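Local coordinates for arylsulfatase (Pseudoalteromonas sp. MB47, PDB 7AJ0), which probably hydrolyses sulfate esters of the algal polysaccharide fucoidan as an exo-acting, calcium-binding sulfatase that assembles into a hexamer, at residues I76-L86 with R292-G303. Sequence-based numbering, arbitrary orientation.
Sequences IGAPTPNIDKL and RDAMVEVDDITG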
loop_
_atom_site.group_PDB
_atom_site.type_symbol
_atom_site.label_atom_id
_atom_site.label_comp_id
_atom_site.label_asym_id
_atom_site.label_seq_id
_atom_site.Cartn_x
_atom_site.Cartn_y
_atom_site.Cartn_z
ATOM N N ILE A 76 -8.736 17.634 23.158
ATOM C CA ILE A 76 -9.591 16.612 22.570
ATOM C C ILE A 76 -11.009 16.675 23.141
ATOM O O ILE A 76 -11.738 15.689 23.113
ATOM C CB ILE A 76 -8.988 15.204 22.750
ATOM C CG1 ILE A 76 -8.695 14.922 24.225
ATOM C CG2 ILE A 76 -7.721 15.055 21.923
ATOM C CD1 ILE A 76 -8.286 13.488 24.501
ATOM N N GLY A 77 -11.398 17.826 23.676
ATOM C CA GLY A 77 -12.759 18.013 24.141
ATOM C C GLY A 77 -13.126 17.262 25.402
ATOM O O GLY A 77 -14.267 16.798 25.528
ATOM N N ALA A 78 -12.194 17.138 26.348
ATOM C CA ALA A 78 -12.503 16.510 27.627
ATOM C C ALA A 78 -11.504 16.923 28.701
ATOM O O ALA A 78 -10.598 16.150 29.038
ATOM C CB ALA A 78 -12.521 14.983 27.487
ATOM N N PRO A 79 -11.641 18.123 29.268
ATOM C CA PRO A 79 -10.713 18.548 30.324
ATOM C C PRO A 79 -10.667 17.553 31.475
ATOM O O PRO A 79 -11.661 16.903 31.805
ATOM C CB PRO A 79 -11.283 19.899 30.782
ATOM C CG PRO A 79 -12.095 20.386 29.633
ATOM C CD PRO A 79 -12.639 19.162 28.946
ATOM N N THR A 80 -9.490 17.446 32.088
ATOM C CA THR A 80 -9.268 16.592 33.256
ATOM C C THR A 80 -8.548 17.408 34.325
ATOM O O THR A 80 -7.352 17.219 34.575
ATOM C CB THR A 80 -8.468 15.341 32.886
ATOM O OG1 THR A 80 -7.147 15.711 32.466
ATOM C CG2 THR A 80 -9.157 14.573 31.761
ATOM N N PRO A 81 -9.259 18.329 34.984
ATOM C CA PRO A 81 -8.571 19.222 35.935
ATOM C C PRO A 81 -8.018 18.518 37.164
ATOM O O PRO A 81 -6.918 18.864 37.613
ATOM C CB PRO A 81 -9.659 20.245 36.307
ATOM C CG PRO A 81 -10.950 19.560 36.004
ATOM C CD PRO A 81 -10.676 18.693 34.804
ATOM N N ASN A 82 -8.744 17.552 37.734
ATOM C CA ASN A 82 -8.254 16.897 38.944
ATOM C C ASN A 82 -7.026 16.045 38.655
ATOM O O ASN A 82 -6.064 16.046 39.431
ATOM C CB ASN A 82 -9.350 16.038 39.571
ATOM C CG ASN A 82 -10.489 16.861 40.113
ATOM O OD1 ASN A 82 -10.314 17.642 41.047
ATOM N ND2 ASN A 82 -11.669 16.688 39.536
ATOM N N ILE A 83 -7.045 15.299 37.549
ATOM C CA ILE A 83 -5.879 14.504 37.180
ATOM C C ILE A 83 -4.696 15.414 36.877
ATOM O O ILE A 83 -3.547 15.095 37.208
ATOM C CB ILE A 83 -6.215 13.588 35.988
ATOM C CG1 ILE A 83 -7.224 12.520 36.421
ATOM C CG2 ILE A 83 -4.950 12.954 35.436
ATOM C CD1 ILE A 83 -7.986 11.891 35.271
ATOM N N ASP A 84 -4.956 16.560 36.246
ATOM C CA ASP A 84 -3.886 17.521 36.004
ATOM C C ASP A 84 -3.277 17.996 37.317
ATOM O O ASP A 84 -2.057 18.173 37.420
ATOM C CB ASP A 84 -4.415 18.711 35.200
ATOM C CG ASP A 84 -4.798 18.333 33.777
ATOM O OD1 ASP A 84 -4.633 17.151 33.406
ATOM O OD2 ASP A 84 -5.267 19.220 33.029
ATOM N N LYS A 85 -4.114 18.197 38.337
ATOM C CA LYS A 85 -3.623 18.723 39.606
ATOM C C LYS A 85 -2.787 17.686 40.348
ATOM O O LYS A 85 -1.796 18.035 41.000
ATOM C CB LYS A 85 -4.804 19.194 40.454
ATOM C CG LYS A 85 -4.418 20.057 41.641
ATOM C CD LYS A 85 -5.640 20.736 42.248
ATOM C CE LYS A 85 -5.292 21.469 43.540
ATOM N NZ LYS A 85 -4.311 22.575 43.333
ATOM N N LEU A 86 -3.159 16.405 40.253
ATOM C CA LEU A 86 -2.306 15.355 40.799
ATOM C C LEU A 86 -0.913 15.406 40.178
ATOM O O LEU A 86 0.097 15.293 40.882
ATOM C CB LEU A 86 -2.928 13.978 40.563
ATOM C CG LEU A 86 -4.016 13.478 41.511
ATOM C CD1 LEU A 86 -4.460 12.072 41.104
ATOM C CD2 LEU A 86 -3.550 13.488 42.957
ATOM N N ARG A 292 -15.710 10.649 25.885
ATOM C CA ARG A 292 -15.186 11.863 26.503
ATOM C C ARG A 292 -15.981 12.235 27.750
ATOM O O ARG A 292 -15.404 12.671 28.752
ATOM C CB ARG A 292 -15.203 13.018 25.503
ATOM C CG ARG A 292 -14.371 12.781 24.254
ATOM C CD ARG A 292 -12.870 12.758 24.537
ATOM N NE ARG A 292 -12.112 12.652 23.290
ATOM C CZ ARG A 292 -11.537 11.539 22.836
ATOM N NH1 ARG A 292 -11.598 10.407 23.528
ATOM N NH2 ARG A 292 -10.884 11.565 21.684
ATOM N N ASP A 293 -17.308 12.083 27.697
ATOM C CA ASP A 293 -18.114 12.238 28.903
ATOM C C ASP A 293 -17.629 11.295 29.997
ATOM O O ASP A 293 -17.596 11.662 31.177
ATOM C CB ASP A 293 -19.586 11.972 28.593
ATOM C CG ASP A 293 -20.204 13.039 27.710
ATOM O OD1 ASP A 293 -19.549 14.077 27.468
ATOM O OD2 ASP A 293 -21.352 12.838 27.259
ATOM N N ALA A 294 -17.254 10.069 29.620
ATOM C CA ALA A 294 -16.723 9.122 30.593
ATOM C C ALA A 294 -15.405 9.606 31.173
ATOM O O ALA A 294 -15.113 9.359 32.349
ATOM C CB ALA A 294 -16.538 7.749 29.944
ATOM N N MET A 295 -14.595 10.296 30.368
ATOM C CA MET A 295 -13.329 10.820 30.871
ATOM C C MET A 295 -13.570 11.903 31.915
ATOM O O MET A 295 -12.824 12.005 32.895
ATOM C CB MET A 295 -12.491 11.349 29.706
ATOM C CG MET A 295 -10.999 11.464 30.006
ATOM S SD MET A 295 -10.293 9.938 30.668
ATOM C CE MET A 295 -9.135 10.590 31.868
ATOM N N VAL A 296 -14.613 12.715 31.732
ATOM C CA VAL A 296 -14.953 13.719 32.734
ATOM C C VAL A 296 -15.431 13.050 34.018
ATOM O O VAL A 296 -15.119 13.504 35.124
ATOM C CB VAL A 296 -16.005 14.694 32.174
ATOM C CG1 VAL A 296 -16.515 15.619 33.261
ATOM C CG2 VAL A 296 -15.414 15.501 31.021
ATOM N N GLU A 297 -16.192 11.958 33.893
ATOM C CA GLU A 297 -16.632 11.231 35.079
ATOM C C GLU A 297 -15.445 10.651 35.839
ATOM O O GLU A 297 -15.381 10.745 37.069
ATOM C CB GLU A 297 -17.614 10.125 34.683
ATOM C CG GLU A 297 -18.058 9.236 35.844
ATOM C CD GLU A 297 -19.375 8.518 35.575
ATOM O OE1 GLU A 297 -19.988 8.769 34.516
ATOM O OE2 GLU A 297 -19.798 7.701 36.423
ATOM N N VAL A 298 -14.492 10.047 35.125
ATOM C CA VAL A 298 -13.316 9.485 35.783
ATOM C C VAL A 298 -12.547 10.571 36.523
ATOM O O VAL A 298 -12.036 10.350 37.627
ATOM C CB VAL A 298 -12.421 8.766 34.756
ATOM C CG1 VAL A 298 -11.041 8.507 35.341
ATOM C CG2 VAL A 298 -13.070 7.468 34.306
ATOM N N ASP A 299 -12.444 11.758 35.925
ATOM C CA ASP A 299 -11.700 12.839 36.560
ATOM C C ASP A 299 -12.412 13.341 37.810
ATOM O O ASP A 299 -11.763 13.695 38.801
ATOM C CB ASP A 299 -11.489 13.984 35.570
ATOM C CG ASP A 299 -10.734 15.150 36.181
ATOM O OD1 ASP A 299 -9.511 15.016 36.393
ATOM O OD2 ASP A 299 -11.367 16.195 36.455
ATOM N N ASP A 300 -13.747 13.386 37.782
ATOM C CA ASP A 300 -14.491 13.818 38.961
ATOM C C ASP A 300 -14.357 12.809 40.094
ATOM O O ASP A 300 -14.179 13.191 41.256
ATOM C CB ASP A 300 -15.963 14.032 38.611
ATOM C CG ASP A 300 -16.212 15.353 37.906
ATOM O OD1 ASP A 300 -15.253 16.137 37.742
ATOM O OD2 ASP A 300 -17.371 15.610 37.520
ATOM N N ILE A 301 -14.448 11.516 39.778
ATOM C CA ILE A 301 -14.294 10.493 40.807
ATOM C C ILE A 301 -12.897 10.557 41.408
ATOM O O ILE A 301 -12.723 10.434 42.627
ATOM C CB ILE A 301 -14.610 9.102 40.226
ATOM C CG1 ILE A 301 -16.108 8.998 39.924
ATOM C CG2 ILE A 301 -14.175 8.006 41.183
ATOM C CD1 ILE A 301 -16.484 7.836 39.022
ATOM N N THR A 302 -11.881 10.764 40.565
ATOM C CA THR A 302 -10.522 10.947 41.063
ATOM C C THR A 302 -10.461 12.074 42.088
ATOM O O THR A 302 -9.869 11.922 43.163
ATOM C CB THR A 302 -9.574 11.235 39.896
ATOM O OG1 THR A 302 -9.514 10.094 39.030
ATOM C CG2 THR A 302 -8.175 11.571 40.405
ATOM N N GLY A 303 -11.070 13.217 41.771
ATOM C CA GLY A 303 -11.076 14.323 42.708
ATOM C C GLY A 303 -11.844 14.027 43.979
ATOM O O GLY A 303 -11.465 14.496 45.058
#
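Ile76 meets Arg292 twice: its carbonyl O takes a hydrogen bond from Arg292 NE (3.1 Å, bent to 136° at the hydrogen), and its CD1 lies over one face of the guanidinium, toward the rim. The arginine's NH1 goes on to the carbonyl of Ser336 and its NH2 to that of Asn471 in a second subunit, so a leucine here would probably leave the carbonyls of Ile76, Ser336 and, across the subunit boundary, Asn471 without this donor. Ala78 CB rests against Arg292 CD at 3.7 Å. Thr80 lays CG2 against Met295 CE and CG, and next to it helix 81-88 begins, an example of a helix start held by a carboxylate from another helix of the alkaline phosphatase-like sulfatase fold. Asp299 reaches this N-terminus from helix 290-311 because its chi1 of 179° turns CG away from its own backbone N. There Asn82 N gives Asp299 OD2 a weak bond, and Asn82 ND2 bonds weakly to both Asp299 O and OD2. Ile83 N makes the shortest of these bonds, 2.7 Å to Asp299 OD1, nearly along the C-O axis; the helix dipole would probably stabilise the negative charge. Ile83 CD1 touches Met295 CE at 3.8 Å. Leu86 CD1 meets Thr302 CG2, and the two also touch the central sheet, Leu86 at Ile358 and Thr302 at Phe322.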